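Side-chain contacts in uncharacterized ATP-binding protein MJ1010 (Methanocaldococcus jannaschii DSM 2661, PDB 3BJO), which is uncharacterised but possibly binds ATP, the structure being its C-terminal domain, whose family belongs to the helix-turn-helix clan: residues D63-K67 / A68-Y72; D14-S17 / K18-F22. All blocks are in the same frame, centred on the assembly; numbering follows the deposited sequence.

In the fold
From the N terminus the chain first runs through helix 3-24, where interaction 2 (14-17 with 18-22) joins successive turns near the helix's C-terminal end. The hairpin of strands 32-35 and 38-41 comes next, then helix 44-52; after strand 60-61, interaction 1 (63-67 with 68-72) turns the chain into helix 67-75. Each contact closes only a helical turn, and they follow in series, neither nesting nor crossing. Their centres lie about 21 Å apart on opposite sides of the chain's centre, yet they touch where Tyr72 CE2 packs 3.6 Å from Phe22 CZ. Interaction 2 faces helix 93-102, whereas interaction 1 leans on helix 44-52 and strands 32-35 and 87-90.

Interaction 1: D63-K67 / A68-Y72; sequences DKIPK and AVYVY. With FMT (formic acid), chain B.
Lys67 meets the ring of Tyr70 through its CA where the loop after strand 60-61 becomes helix 67-75. This CA stands over one ring face, 3.8 Å from the centroid of Tyr70 and 25° off the normal, a CH-pi contact displaced toward the rim. The Tyr70 CG sits between its backbone N and carbonyl carbon (chi1 71°), which folds the ring back over the start of the helix. Ile65 O meets the ring edge in its plane, 3.5 Å from Tyr70 CD1. On the inner side the packing is apolar: Ile65 CG2, anti to its own backbone N, reaches Val69 CB at 3.8 Å and Tyr70 CB at 3.9 Å, the Ile65 and Val69 side chains crossing nearly at right angles. Ile65 and Val69 also rest on Ala50 of helix 44-52, while Ile65 and Tyr70 both touch Leu88.

Pro66, the N-cap residue, lies alongside Val69, and its carbonyl O accepts Tyr70 N at 3.0 Å and, weakly, Val69 N. The next bond, Val71 N to Lys67 O, is 2.8 Å long and nearly straight at 168°.

The outer side is looser. The extended Lys67 chain passes the phenol end, CG 3.6 Å from Tyr70 OH, and continues into an exposed position. Lys64, also exposed, gives NZ to O1 of a formic acid molecule, probably from the crystallisation liquor, at 2.6 Å; Glu61 N is hydrogen-bonded to the same molecule. The chemistry implies a helix start fixed by backbone bonds and apolar contacts, with the lysine charges kept outside.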
ATOM      1  N   ASP A  63      -2.273  -8.694  11.903  1.00 38.72           N
ATOM      2  CA  ASP A  63      -1.431  -9.657  12.565  1.00 39.72           C
ATOM      3  C   ASP A  63      -0.516 -10.381  11.566  1.00 40.87           C
ATOM      4  O   ASP A  63       0.419 -11.086  11.974  1.00 40.75           O
ATOM      5  CB  ASP A  63      -2.312 -10.666  13.321  1.00 39.83           C
ATOM      6  CG  ASP A  63      -2.883 -10.103  14.620  1.00 38.06           C
ATOM      7  OD1 ASP A  63      -2.457  -9.030  15.076  1.00 39.64           O
ATOM      8  OD2 ASP A  63      -3.749 -10.752  15.203  1.00 39.40           O
ATOM      9  N   LYS A  64      -0.777 -10.189  10.259  1.00 40.58           N
ATOM     10  CA  LYS A  64       0.092 -10.751   9.207  1.00 41.92           C
ATOM     11  C   LYS A  64       1.313  -9.886   8.822  1.00 40.98           C
ATOM     12  O   LYS A  64       2.181 -10.329   8.097  1.00 42.67           O
ATOM     13  CB  LYS A  64      -0.744 -11.050   7.943  1.00 41.99           C
ATOM     14  CG  LYS A  64      -1.769 -12.157   8.194  1.00 42.04           C
ATOM     15  CD  LYS A  64      -2.549 -12.414   6.940  1.00 47.07           C
ATOM     16  CE  LYS A  64      -3.366 -13.673   7.069  1.00 50.82           C
ATOM     17  NZ  LYS A  64      -4.532 -13.631   6.129  1.00 54.71           N
ATOM     18  N   ILE A  65       1.367  -8.669   9.327  1.00 41.77           N
ATOM     19  CA  ILE A  65       2.294  -7.618   8.874  1.00 41.68           C
ATOM     20  C   ILE A  65       2.880  -6.864  10.080  1.00 42.24           C
ATOM     21  O   ILE A  65       2.131  -6.541  11.007  1.00 44.52           O
ATOM     22  CB  ILE A  65       1.537  -6.568   7.980  1.00 41.62           C
ATOM     23  CG1 ILE A  65       1.002  -7.241   6.711  1.00 41.37           C
ATOM     24  CG2 ILE A  65       2.512  -5.413   7.554  1.00 37.94           C
ATOM     25  CD1 ILE A  65      -0.124  -6.397   5.997  1.00 42.49           C
ATOM     26  N   PRO A  66       4.210  -6.631  10.098  1.00 42.38           N
ATOM     27  CA  PRO A  66       4.755  -5.890  11.213  1.00 42.47           C
ATOM     28  C   PRO A  66       4.158  -4.494  11.254  1.00 42.11           C
ATOM     29  O   PRO A  66       4.034  -3.826  10.209  1.00 41.30           O
ATOM     30  CB  PRO A  66       6.241  -5.753  10.875  1.00 42.51           C
ATOM     31  CG  PRO A  66       6.515  -6.899   9.900  1.00 44.79           C
ATOM     32  CD  PRO A  66       5.245  -7.011   9.118  1.00 41.21           C
ATOM     33  N   LYS A  67       3.870  -4.073  12.474  1.00 41.48           N
ATOM     34  CA  LYS A  67       3.303  -2.798  12.745  1.00 42.88           C
ATOM     35  C   LYS A  67       4.106  -1.697  12.060  1.00 43.22           C
ATOM     36  O   LYS A  67       3.515  -0.860  11.415  1.00 45.13           O
ATOM     37  CB  LYS A  67       3.099  -2.552  14.256  1.00 41.44           C
ATOM     38  CG  LYS A  67       2.430  -1.163  14.539  1.00 41.09           C
ATOM     39  CD  LYS A  67       2.014  -1.004  16.000  1.00 43.09           C
ATOM     40  CE  LYS A  67       1.248   0.315  16.192  1.00 45.06           C
ATOM     41  NZ  LYS A  67       0.950   0.573  17.606  1.00 46.62           N
ATOM     42  N   ALA A  68       5.436  -1.733  12.144  1.00 42.81           N
ATOM     43  CA  ALA A  68       6.248  -0.680  11.524  1.00 43.09           C
ATOM     44  C   ALA A  68       5.942  -0.598  10.050  1.00 42.63           C
ATOM     45  O   ALA A  68       5.859   0.489   9.504  1.00 41.06           O
ATOM     46  CB  ALA A  68       7.720  -0.956  11.705  1.00 43.75           C
ATOM     47  N   VAL A  69       5.784  -1.773   9.420  1.00 42.75           N
ATOM     48  CA  VAL A  69       5.490  -1.842   7.970  1.00 42.46           C
ATOM     49  C   VAL A  69       4.103  -1.277   7.654  1.00 42.66           C
ATOM     50  O   VAL A  69       3.961  -0.412   6.790  1.00 42.04           O
ATOM     51  CB  VAL A  69       5.622  -3.274   7.399  1.00 42.07           C
ATOM     52  CG1 VAL A  69       5.163  -3.276   5.899  1.00 42.45           C
ATOM     53  CG2 VAL A  69       7.032  -3.800   7.559  1.00 42.22           C
ATOM     54  N   TYR A  70       3.057  -1.724   8.357  1.00 44.06           N
ATOM     55  CA  TYR A  70       1.757  -1.180   7.986  1.00 44.31           C
ATOM     56  C   TYR A  70       1.554   0.282   8.416  1.00 45.03           C
ATOM     57  O   TYR A  70       0.800   1.014   7.761  1.00 45.18           O
ATOM     58  CB  TYR A  70       0.579  -2.124   8.347  1.00 44.67           C
ATOM     59  CG  TYR A  70       0.230  -2.281   9.838  1.00 44.08           C
ATOM     60  CD1 TYR A  70       0.449  -3.506  10.513  1.00 46.07           C
ATOM     61  CD2 TYR A  70      -0.356  -1.244  10.527  1.00 43.72           C
ATOM     62  CE1 TYR A  70       0.092  -3.652  11.874  1.00 46.18           C
ATOM     63  CE2 TYR A  70      -0.716  -1.364  11.862  1.00 44.24           C
ATOM     64  CZ  TYR A  70      -0.482  -2.555  12.526  1.00 45.36           C
ATOM     65  OH  TYR A  70      -0.817  -2.610  13.834  1.00 43.45           O
ATOM     66  N   VAL A  71       2.176   0.708   9.524  1.00 44.68           N
ATOM     67  CA  VAL A  71       2.152   2.149   9.888  1.00 45.36           C
ATOM     68  C   VAL A  71       2.752   3.017   8.757  1.00 46.45           C
ATOM     69  O   VAL A  71       2.202   4.066   8.408  1.00 46.89           O
ATOM     70  CB  VAL A  71       2.865   2.426  11.201  1.00 45.44           C
ATOM     71  CG1 VAL A  71       3.226   3.940  11.349  1.00 47.10           C
ATOM     72  CG2 VAL A  71       1.974   1.985  12.371  1.00 43.25           C
ATOM     73  N   TYR A  72       3.873   2.565   8.186  1.00 45.78           N
ATOM     74  CA  TYR A  72       4.472   3.279   7.053  1.00 46.21           C
ATOM     75  C   TYR A  72       3.471   3.339   5.898  1.00 45.75           C
ATOM     76  O   TYR A  72       3.278   4.391   5.303  1.00 44.46           O
ATOM     77  CB  TYR A  72       5.804   2.597   6.641  1.00 45.61           C
ATOM     78  CG  TYR A  72       6.508   3.217   5.436  1.00 46.19           C
ATOM     79  CD1 TYR A  72       7.208   4.413   5.544  1.00 48.29           C
ATOM     80  CD2 TYR A  72       6.445   2.610   4.185  1.00 43.59           C
ATOM     81  CE1 TYR A  72       7.850   4.992   4.406  1.00 47.66           C
ATOM     82  CE2 TYR A  72       7.069   3.179   3.062  1.00 45.89           C
ATOM     83  CZ  TYR A  72       7.763   4.359   3.198  1.00 47.11           C
ATOM     84  OH  TYR A  72       8.339   4.902   2.084  1.00 50.61           O
TER
HETATM   85  C   FMT B 101      -7.066 -12.017   6.247  1.00 55.68           C
HETATM   86  O1  FMT B 101      -5.949 -11.512   6.377  1.00 54.57           O
HETATM   87  O2  FMT B 101      -8.116 -11.393   6.331  1.00 56.90           O

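Interaction 2: D14-S17 / K18-F22; sequences DEIS and KLKDF
Helix 3-24 carries this contact over two successive turns, and Asp14 and Lys18 meet across one of them in an i to i+4 salt bridge. Lys18 NZ approaches Asp14 OD2 at 2.6 Å from the side of the other carboxylate oxygen, using the syn lone pair. With CG anti to the backbone N (chi1 -180°), the Asp14 carboxylate meets the end of the Lys18 chain, which runs extended back toward the N-terminal end of the helix, its CE 3.3 Å from the same Asp14 OD2. Glu15 lies beside this pair: its chain bends at chi2 (51°), and OE1 comes 3.8 Å from Lys18 CB, the two side chains crossing at about a right angle. Glu15 OE1 stays 5.5 Å from Lys18 NZ, close enough that the opposite charges may still attract.

Four regular alpha-helical bonds join the turns, from Lys18 N to Asp14 O through Asp21 N to Ser17 O, and Ser17 OG is hydrogen-bonded to Met13 O. The helix packs against helix 93-102 through Glu15, which touches Leu94, Val95 and Ala98, and through Ile16 on Val102. Leu19, buried, reaches Leu103.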
ATOM      1  N   ASP A  14      -3.039   6.226 -13.657  1.00 47.36           N
ATOM      2  CA  ASP A  14      -2.377   7.177 -12.789  1.00 47.19           C
ATOM      3  C   ASP A  14      -1.934   6.533 -11.476  1.00 47.65           C
ATOM      4  O   ASP A  14      -0.848   6.818 -11.007  1.00 46.79           O
ATOM      5  CB  ASP A  14      -3.331   8.349 -12.488  1.00 47.86           C
ATOM      6  CG  ASP A  14      -2.716   9.404 -11.584  1.00 48.92           C
ATOM      7  OD1 ASP A  14      -1.753  10.088 -12.038  1.00 47.72           O
ATOM      8  OD2 ASP A  14      -3.248   9.579 -10.440  1.00 48.60           O
ATOM      9  N   GLU A  15      -2.784   5.697 -10.867  1.00 46.92           N
ATOM     10  CA  GLU A  15      -2.488   5.174  -9.560  1.00 46.48           C
ATOM     11  C   GLU A  15      -1.425   4.111  -9.714  1.00 46.81           C
ATOM     12  O   GLU A  15      -0.635   3.938  -8.834  1.00 47.08           O
ATOM     13  CB  GLU A  15      -3.714   4.574  -8.864  1.00 46.23           C
ATOM     14  CG  GLU A  15      -3.373   3.789  -7.515  1.00 46.62           C
ATOM     15  CD  GLU A  15      -2.510   4.599  -6.525  1.00 48.61           C
ATOM     16  OE1 GLU A  15      -2.631   5.849  -6.502  1.00 44.95           O
ATOM     17  OE2 GLU A  15      -1.676   4.001  -5.808  1.00 50.67           O
ATOM     18  N   ILE A  16      -1.410   3.412 -10.847  1.00 46.81           N
ATOM     19  CA  ILE A  16      -0.325   2.506 -11.175  1.00 46.70           C
ATOM     20  C   ILE A  16       1.031   3.225 -11.249  1.00 46.88           C
ATOM     21  O   ILE A  16       2.019   2.726 -10.691  1.00 47.01           O
ATOM     22  CB  ILE A  16      -0.611   1.654 -12.474  1.00 46.92           C
ATOM     23  CG1 ILE A  16      -1.652   0.559 -12.162  1.00 45.02           C
ATOM     24  CG2 ILE A  16       0.699   0.983 -13.018  1.00 46.64           C
ATOM     25  CD1 ILE A  16      -2.194  -0.183 -13.361  1.00 45.94           C
ATOM     26  N   SER A  17       1.094   4.372 -11.920  1.00 46.96           N
ATOM     27  CA  SER A  17       2.323   5.144 -11.976  1.00 47.84           C
ATOM     28  C   SER A  17       2.711   5.575 -10.581  1.00 47.15           C
ATOM     29  O   SER A  17       3.880   5.544 -10.222  1.00 47.91           O
ATOM     30  CB  SER A  17       2.174   6.420 -12.833  1.00 48.14           C
ATOM     31  OG  SER A  17       1.619   6.072 -14.082  1.00 54.32           O
ATOM     32  N   LYS A  18       1.733   5.989  -9.794  1.00 46.79           N
ATOM     33  CA  LYS A  18       2.007   6.443  -8.443  1.00 47.29           C
ATOM     34  C   LYS A  18       2.573   5.325  -7.566  1.00 45.63           C
ATOM     35  O   LYS A  18       3.514   5.523  -6.800  1.00 45.07           O
ATOM     36  CB  LYS A  18       0.733   7.034  -7.811  1.00 47.46           C
ATOM     37  CG  LYS A  18       0.537   8.504  -8.171  1.00 49.41           C
ATOM     38  CD  LYS A  18      -0.828   9.067  -7.715  1.00 50.52           C
ATOM     39  CE  LYS A  18      -0.963  10.481  -8.308  1.00 56.93           C
ATOM     40  NZ  LYS A  18      -2.372  11.023  -8.463  1.00 61.58           N
ATOM     41  N   LEU A  19       1.974   4.152  -7.636  1.00 45.08           N
ATOM     42  CA  LEU A  19       2.437   3.064  -6.811  1.00 44.82           C
ATOM     43  C   LEU A  19       3.875   2.653  -7.262  1.00 44.28           C
ATOM     44  O   LEU A  19       4.735   2.396  -6.453  1.00 44.24           O
ATOM     45  CB  LEU A  19       1.481   1.877  -6.939  1.00 43.81           C
ATOM     46  CG  LEU A  19       1.963   0.740  -6.050  1.00 45.57           C
ATOM     47  CD1 LEU A  19       1.881   1.155  -4.554  1.00 42.53           C
ATOM     48  CD2 LEU A  19       1.148  -0.564  -6.382  1.00 45.12           C
ATOM     49  N   LYS A  20       4.115   2.608  -8.559  1.00 45.19           N
ATOM     50  CA  LYS A  20       5.442   2.285  -9.122  1.00 45.58           C
ATOM     51  C   LYS A  20       6.527   3.249  -8.644  1.00 46.08           C
ATOM     52  O   LYS A  20       7.657   2.826  -8.349  1.00 44.25           O
ATOM     53  CB  LYS A  20       5.412   2.330 -10.663  1.00 45.01           C
ATOM     54  CG  LYS A  20       4.913   1.051 -11.284  1.00 46.25           C
ATOM     55  CD  LYS A  20       5.024   1.150 -12.809  1.00 48.93           C
ATOM     56  CE  LYS A  20       4.888  -0.190 -13.534  1.00 49.89           C
ATOM     57  NZ  LYS A  20       4.850   0.088 -15.016  1.00 51.57           N
ATOM     58  N   ASP A  21       6.175   4.542  -8.616  1.00 45.34           N
ATOM     59  CA  ASP A  21       7.056   5.565  -8.090  1.00 47.54           C
ATOM     60  C   ASP A  21       7.307   5.346  -6.587  1.00 46.70           C
ATOM     61  O   ASP A  21       8.443   5.419  -6.138  1.00 45.55           O
ATOM     62  CB  ASP A  21       6.455   6.960  -8.298  1.00 48.12           C
ATOM     63  CG  ASP A  21       6.631   7.489  -9.746  1.00 54.57           C
ATOM     64  OD1 ASP A  21       7.066   6.745 -10.668  1.00 59.24           O
ATOM     65  OD2 ASP A  21       6.322   8.689  -9.972  1.00 60.78           O
ATOM     66  N   PHE A  22       6.238   5.116  -5.822  1.00 45.59           N
ATOM     67  CA  PHE A  22       6.350   4.802  -4.387  1.00 45.47           C
ATOM     68  C   PHE A  22       7.357   3.675  -4.165  1.00 45.57           C
ATOM     69  O   PHE A  22       8.226   3.740  -3.270  1.00 45.25           O
ATOM     70  CB  PHE A  22       4.966   4.380  -3.806  1.00 45.57           C
ATOM     71  CG  PHE A  22       5.042   3.736  -2.421  1.00 45.85           C
ATOM     72  CD1 PHE A  22       5.267   4.510  -1.278  1.00 46.31           C
ATOM     73  CD2 PHE A  22       4.925   2.377  -2.279  1.00 46.73           C
ATOM     74  CE1 PHE A  22       5.326   3.936  -0.038  1.00 47.13           C
ATOM     75  CE2 PHE A  22       5.019   1.758  -1.016  1.00 48.90           C
ATOM     76  CZ  PHE A  22       5.199   2.556   0.107  1.00 49.07           C
TER